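Local atomic coordinates of thermophilic dibenzothiophene desulfurization enzyme C (PDB entry 5XDC), a protein that probably catalyses the oxidation of dibenzothiophene by way of its 5-oxide to the 5,5-dioxide, using FMNH2 and molecular oxygen. Residues A187-D192 with P224-G229; R358-M363 with F373-F378. All coordinates share one frame; numbering follows the deposited sequence.

Overall arrangement
Two kinds of join between chain segments are found in one acyl-CoA dehydrogenase-like subunit: a backbone bridge at a sheet edge and an aromatic cluster between helices. Interaction 1 comes first along the chain and ties strand 184-190 of the middle domain to the loop between strand 220-222 and helix 233-240. Interaction 2 follows later in the chain, in the C-terminal helical domain, where the end of helix 331-363 meets the start of helix 376-385. The centres of interactions 1 and 2 lie about 43 Å apart, on opposite sides of the chain's centre, and the two do not touch. Each is thus a local join within its own domain; the second also lies beside another subunit of the tetramer.

Interaction 1 of 2, residues A187-D192 with P224-G229; sequences ALIPSD and PDELLG
Ala187 and Leu227 bring their CA atoms to 4.3 Å and form a single backbone bridge, through which the loop after strand 220-222 attaches to strand 184-190. The amide of Leu188 donates to the carbonyl of Glu226, with Leu188 N and Glu226 O 3.1 Å apart and an angle of 158° at the hydrogen; the donor sits 20° from the carbonyl plane. A backbone bond between Leu228 and Ala186 flanks the bridge on its other side, the pattern of an antiparallel non-hydrogen-bonded pair. Because Ala187 is bonded to Val170 of strand 167-174 as well, the loop adds a single bridge to the edge of the acyl-CoA dehydrogenase middle-domain sheet. Glu226 O also receives a CA-H...O contact from Ala187 CA at 3.2 Å.

Among the side chains, Glu226 does most of the touching. Its CG lies anti to its own carbonyl carbon (chi1 -61°) and the chain runs on extended, which carries the carboxylate along the strand and across Ile189 and Pro190 at about a right angle. The aliphatic part is used too, with Glu226 CB 3.6 Å from Leu188 O. OE1 accepts from the backbone N of Tyr223 and OE2 forms a salt bridge with Arg193, so both oxygens are satisfied and the carboxylate is probably stabilised in its charged form. Leu228 turns toward the strand and wedges between it and helix 85-104, resting on Tyr100 and Phe104; its CD1 comes within 4.0 Å of Ala187 C. Leu227 points away from the strand, though its CD2 still lies 4.2 Å from Ala187 CB. At the far end of the contact, Glu226 OE1 lies 3.7 Å from Ile189 CG2 and OE2 3.8 Å from Pro190 CD.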
loop_
_atom_site.group_PDB
_atom_site.type_symbol
_atom_site.label_atom_id
_atom_site.label_comp_id
_atom_site.label_asym_id
_atom_site.label_seq_id
_atom_site.Cartn_x
_atom_site.Cartn_y
_atom_site.Cartn_z
ATOM N N ALA B 187 -7.466 -42.367 7.594
ATOM C CA ALA B 187 -8.538 -43.308 7.298
ATOM C C ALA B 187 -9.777 -42.537 6.885
ATOM O O ALA B 187 -9.917 -41.341 7.163
ATOM C CB ALA B 187 -8.848 -44.212 8.498
ATOM N N LEU B 188 -10.690 -43.244 6.223
ATOM C CA LEU B 188 -11.975 -42.690 5.812
ATOM C C LEU B 188 -13.056 -43.540 6.467
ATOM O O LEU B 188 -13.197 -44.725 6.128
ATOM C CB LEU B 188 -12.118 -42.695 4.288
ATOM C CG LEU B 188 -13.336 -41.957 3.749
ATOM C CD1 LEU B 188 -13.173 -40.468 3.875
ATOM C CD2 LEU B 188 -13.592 -42.298 2.300
ATOM N N ILE B 189 -13.799 -42.955 7.410
ATOM C CA ILE B 189 -14.692 -43.744 8.261
ATOM C C ILE B 189 -16.065 -43.091 8.312
ATOM O O ILE B 189 -16.212 -41.871 8.104
ATOM C CB ILE B 189 -14.115 -43.926 9.686
ATOM C CG1 ILE B 189 -14.040 -42.590 10.441
ATOM C CG2 ILE B 189 -12.773 -44.590 9.620
ATOM C CD1 ILE B 189 -13.785 -42.749 11.928
ATOM N N PRO B 190 -17.105 -43.877 8.596
ATOM C CA PRO B 190 -18.434 -43.293 8.827
ATOM C C PRO B 190 -18.420 -42.356 10.024
ATOM O O PRO B 190 -17.738 -42.603 11.019
ATOM C CB PRO B 190 -19.327 -44.518 9.084
ATOM C CG PRO B 190 -18.570 -45.685 8.602
ATOM C CD PRO B 190 -17.122 -45.348 8.728
ATOM N N SER B 191 -19.199 -41.276 9.927
ATOM C CA SER B 191 -19.263 -40.327 11.026
ATOM C C SER B 191 -20.068 -40.858 12.206
ATOM O O SER B 191 -19.958 -40.308 13.302
ATOM C CB SER B 191 -19.851 -38.994 10.552
ATOM O OG SER B 191 -21.149 -39.162 10.016
ATOM N N ASP B 192 -20.869 -41.905 12.016
ATOM C CA ASP B 192 -21.584 -42.533 13.123
ATOM C C ASP B 192 -20.915 -43.822 13.600
ATOM O O ASP B 192 -21.547 -44.620 14.299
ATOM C CB ASP B 192 -23.042 -42.793 12.740
ATOM C CG ASP B 192 -23.193 -43.730 11.555
ATOM O OD1 ASP B 192 -22.179 -44.186 10.981
ATOM O OD2 ASP B 192 -24.352 -44.015 11.191
ATOM N N PRO B 224 -9.102 -52.279 8.858
ATOM C CA PRO B 224 -7.961 -52.211 7.939
ATOM C C PRO B 224 -8.348 -51.781 6.549
ATOM O O PRO B 224 -7.514 -51.183 5.851
ATOM C CB PRO B 224 -7.401 -53.641 7.971
ATOM C CG PRO B 224 -7.857 -54.178 9.296
ATOM C CD PRO B 224 -9.227 -53.620 9.458
ATOM N N ASP B 225 -9.581 -52.045 6.120
ATOM C CA ASP B 225 -9.992 -51.661 4.777
ATOM C C ASP B 225 -10.339 -50.182 4.691
ATOM O O ASP B 225 -10.653 -49.699 3.595
ATOM C CB ASP B 225 -11.171 -52.522 4.291
ATOM C CG ASP B 225 -12.394 -52.432 5.187
ATOM O OD1 ASP B 225 -12.232 -52.318 6.414
ATOM O OD2 ASP B 225 -13.525 -52.499 4.658
ATOM N N GLU B 226 -10.267 -49.454 5.810
ATOM C CA GLU B 226 -10.535 -48.019 5.831
ATOM C C GLU B 226 -9.262 -47.184 5.893
ATOM O O GLU B 226 -9.327 -45.962 5.708
ATOM C CB GLU B 226 -11.442 -47.686 7.029
ATOM C CG GLU B 226 -12.786 -48.395 6.957
ATOM C CD GLU B 226 -13.627 -48.289 8.230
ATOM O OE1 GLU B 226 -13.049 -48.220 9.340
ATOM O OE2 GLU B 226 -14.874 -48.284 8.095
ATOM N N LEU B 227 -8.125 -47.807 6.171
ATOM C CA LEU B 227 -6.854 -47.108 6.248
ATOM C C LEU B 227 -6.379 -46.663 4.871
ATOM O O LEU B 227 -6.532 -47.373 3.869
ATOM C CB LEU B 227 -5.814 -48.008 6.898
ATOM C CG LEU B 227 -6.192 -48.417 8.319
ATOM C CD1 LEU B 227 -5.312 -49.553 8.779
ATOM C CD2 LEU B 227 -6.055 -47.246 9.240
ATOM N N LEU B 228 -5.806 -45.466 4.832
ATOM C CA LEU B 228 -5.296 -44.866 3.605
ATOM C C LEU B 228 -3.782 -44.980 3.642
ATOM O O LEU B 228 -3.104 -44.229 4.355
ATOM C CB LEU B 228 -5.756 -43.420 3.487
ATOM C CG LEU B 228 -7.265 -43.262 3.388
ATOM C CD1 LEU B 228 -7.667 -41.808 3.613
ATOM C CD2 LEU B 228 -7.752 -43.779 2.047
ATOM N N GLY B 229 -3.253 -45.938 2.885
ATOM C CA GLY B 229 -1.836 -46.215 2.915
ATOM C C GLY B 229 -1.414 -46.837 4.231
ATOM O O GLY B 229 -2.228 -47.289 5.047
#

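Interaction 2 of 2, residues R358-M363 with F373-F378; sequences RLYEAM and FGFDRF
Met363 lays its methyl group over the face of Phe375 in a CH-pi contact, CE standing 3.7 Å from the ring centroid and only 12° off the normal, while its sulfur, also above that face, meets the edge of a second ring, Phe373. SD lies in the plane of that ring, 3.8 Å from Phe373 CE2. A bend at chi3 (-73°) turns the methyl away from Phe373 and over Phe375, so one thioether makes Met-aromatic contacts with both. Phe378 CD2 sits over the opposite face of Phe375, offset toward the rim.

Within the C-terminal helical domain of the acyl-CoA dehydrogenase fold, this cluster joins the last turn of helix 331-363 to the approach and first turn of helix 376-385. Tyr360 completes it with a T-shaped stack: Phe375 points its edge at the tyrosine face, the centroids 5.3 Å apart and the planes at 87°. The nearest atoms are Tyr360 CE2 and Phe375 CD2, at 3.5 Å. An alanine in place of Phe375 would probably open a gap between Met363 and Phe378, leave the Tyr360 face without its edge-on partner and free the Met363 methyl to turn.

Tyr360, which also packs on Arg383 of a neighbouring subunit, is hydrogen-bonded through OH to a water at 2.7 Å, and that water weakly accepts from Phe375 N at 3.4 Å.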
loop_
_atom_site.group_PDB
_atom_site.type_symbol
_atom_site.label_atom_id
_atom_site.label_comp_id
_atom_site.label_asym_id
_atom_site.label_seq_id
_atom_site.Cartn_x
_atom_site.Cartn_y
_atom_site.Cartn_z
ATOM N N ARG B 358 -12.229 -1.913 2.173
ATOM C CA ARG B 358 -12.156 -0.595 1.555
ATOM C C ARG B 358 -13.359 -0.267 0.685
ATOM O O ARG B 358 -13.605 0.914 0.424
ATOM C CB ARG B 358 -10.876 -0.485 0.724
ATOM C CG ARG B 358 -9.623 -0.383 1.586
ATOM C CD ARG B 358 -8.372 -0.439 0.729
ATOM N NE ARG B 358 -7.172 -0.645 1.532
ATOM C CZ ARG B 358 -5.976 -0.929 1.032
ATOM N NH1 ARG B 358 -5.809 -1.042 -0.282
ATOM N NH2 ARG B 358 -4.941 -1.095 1.851
ATOM N N LEU B 359 -14.119 -1.265 0.229
ATOM C CA LEU B 359 -15.285 -0.961 -0.594
ATOM C C LEU B 359 -16.311 -0.120 0.158
ATOM O O LEU B 359 -17.106 0.574 -0.480
ATOM C CB LEU B 359 -15.929 -2.248 -1.118
ATOM C CG LEU B 359 -15.247 -2.850 -2.352
ATOM C CD1 LEU B 359 -15.795 -4.235 -2.658
ATOM C CD2 LEU B 359 -15.421 -1.939 -3.542
ATOM N N TYR B 360 -16.303 -0.140 1.494
ATOM C CA TYR B 360 -17.197 0.755 2.232
ATOM C C TYR B 360 -16.946 2.207 1.842
ATOM O O TYR B 360 -17.879 3.018 1.799
ATOM C CB TYR B 360 -17.018 0.588 3.743
ATOM C CG TYR B 360 -17.807 -0.559 4.348
ATOM C CD1 TYR B 360 -19.130 -0.379 4.736
ATOM C CD2 TYR B 360 -17.234 -1.806 4.547
ATOM C CE1 TYR B 360 -19.863 -1.414 5.293
ATOM C CE2 TYR B 360 -17.971 -2.848 5.109
ATOM C CZ TYR B 360 -19.275 -2.642 5.472
ATOM O OH TYR B 360 -20.015 -3.669 6.015
ATOM N N GLU B 361 -15.688 2.550 1.563
ATOM C CA GLU B 361 -15.345 3.922 1.213
ATOM C C GLU B 361 -16.047 4.353 -0.067
ATOM O O GLU B 361 -16.388 5.530 -0.227
ATOM C CB GLU B 361 -13.826 4.039 1.077
ATOM C CG GLU B 361 -13.298 5.449 0.969
ATOM C CD GLU B 361 -11.776 5.507 1.016
ATOM O OE1 GLU B 361 -11.182 6.042 0.063
ATOM O OE2 GLU B 361 -11.169 5.049 2.014
ATOM N N ALA B 362 -16.298 3.409 -0.975
ATOM C CA ALA B 362 -17.015 3.709 -2.200
ATOM C C ALA B 362 -18.521 3.779 -1.984
ATOM O O ALA B 362 -19.207 4.517 -2.693
ATOM C CB ALA B 362 -16.706 2.654 -3.265
ATOM N N MET B 363 -19.045 3.031 -1.014
ATOM C CA MET B 363 -20.483 2.929 -0.805
ATOM C C MET B 363 -21.034 4.043 0.076
ATOM O O MET B 363 -22.169 4.482 -0.142
ATOM C CB MET B 363 -20.828 1.571 -0.182
ATOM C CG MET B 363 -20.635 0.403 -1.130
ATOM S SD MET B 363 -21.232 -1.164 -0.466
ATOM C CE MET B 363 -19.954 -1.470 0.729
ATOM N N PHE B 373 -27.833 -4.453 6.150
ATOM C CA PHE B 373 -27.219 -4.630 4.838
ATOM C C PHE B 373 -26.309 -5.862 4.840
ATOM O O PHE B 373 -26.332 -6.673 3.905
ATOM C CB PHE B 373 -26.460 -3.350 4.469
ATOM C CG PHE B 373 -25.742 -3.397 3.134
ATOM C CD1 PHE B 373 -26.201 -4.185 2.091
ATOM C CD2 PHE B 373 -24.604 -2.634 2.933
ATOM C CE1 PHE B 373 -25.527 -4.216 0.884
ATOM C CE2 PHE B 373 -23.934 -2.662 1.718
ATOM C CZ PHE B 373 -24.399 -3.454 0.700
ATOM N N GLY B 374 -25.525 -6.029 5.900
ATOM C CA GLY B 374 -24.790 -7.263 6.099
ATOM C C GLY B 374 -23.557 -7.423 5.238
ATOM O O GLY B 374 -23.056 -8.542 5.098
ATOM N N PHE B 375 -23.038 -6.336 4.680
ATOM C CA PHE B 375 -21.909 -6.440 3.758
ATOM C C PHE B 375 -20.646 -6.901 4.463
ATOM O O PHE B 375 -19.763 -7.494 3.826
ATOM C CB PHE B 375 -21.683 -5.086 3.080
ATOM C CG PHE B 375 -20.586 -5.097 2.054
ATOM C CD1 PHE B 375 -20.842 -5.512 0.767
ATOM C CD2 PHE B 375 -19.305 -4.692 2.386
ATOM C CE1 PHE B 375 -19.845 -5.537 -0.164
ATOM C CE2 PHE B 375 -18.306 -4.709 1.441
ATOM C CZ PHE B 375 -18.582 -5.133 0.175
ATOM N N ASP B 376 -20.550 -6.666 5.769
ATOM C CA ASP B 376 -19.388 -7.074 6.537
ATOM C C ASP B 376 -19.186 -8.581 6.540
ATOM O O ASP B 376 -18.113 -9.026 6.933
ATOM C CB ASP B 376 -19.518 -6.575 7.968
ATOM C CG ASP B 376 -20.706 -7.145 8.672
ATOM O OD1 ASP B 376 -21.845 -6.875 8.240
ATOM O OD2 ASP B 376 -20.509 -7.852 9.684
ATOM N N ARG B 377 -20.190 -9.359 6.134
ATOM C CA ARG B 377 -20.025 -10.807 6.017
ATOM C C ARG B 377 -18.835 -11.173 5.141
ATOM O O ARG B 377 -18.106 -12.127 5.437
ATOM C CB ARG B 377 -21.304 -11.423 5.453
ATOM C CG ARG B 377 -21.236 -12.903 5.228
ATOM C CD ARG B 377 -22.610 -13.432 4.788
ATOM N NE ARG B 377 -23.123 -12.727 3.611
ATOM C CZ ARG B 377 -22.855 -13.053 2.355
ATOM N NH1 ARG B 377 -22.091 -14.105 2.081
ATOM N NH2 ARG B 377 -23.356 -12.327 1.367
ATOM N N PHE B 378 -18.619 -10.435 4.049
ATOM C CA PHE B 378 -17.513 -10.769 3.154
ATOM C C PHE B 378 -16.166 -10.610 3.856
ATOM O O PHE B 378 -15.322 -11.517 3.821
ATOM C CB PHE B 378 -17.580 -9.898 1.899
ATOM C CG PHE B 378 -18.809 -10.136 1.053
ATOM C CD1 PHE B 378 -18.874 -11.226 0.191
ATOM C CD2 PHE B 378 -19.881 -9.254 1.093
ATOM C CE1 PHE B 378 -19.996 -11.441 -0.597
ATOM C CE2 PHE B 378 -21.003 -9.456 0.308
ATOM C CZ PHE B 378 -21.064 -10.562 -0.531
HETATM O O HOH W 1 -22.637 -3.397 6.288
#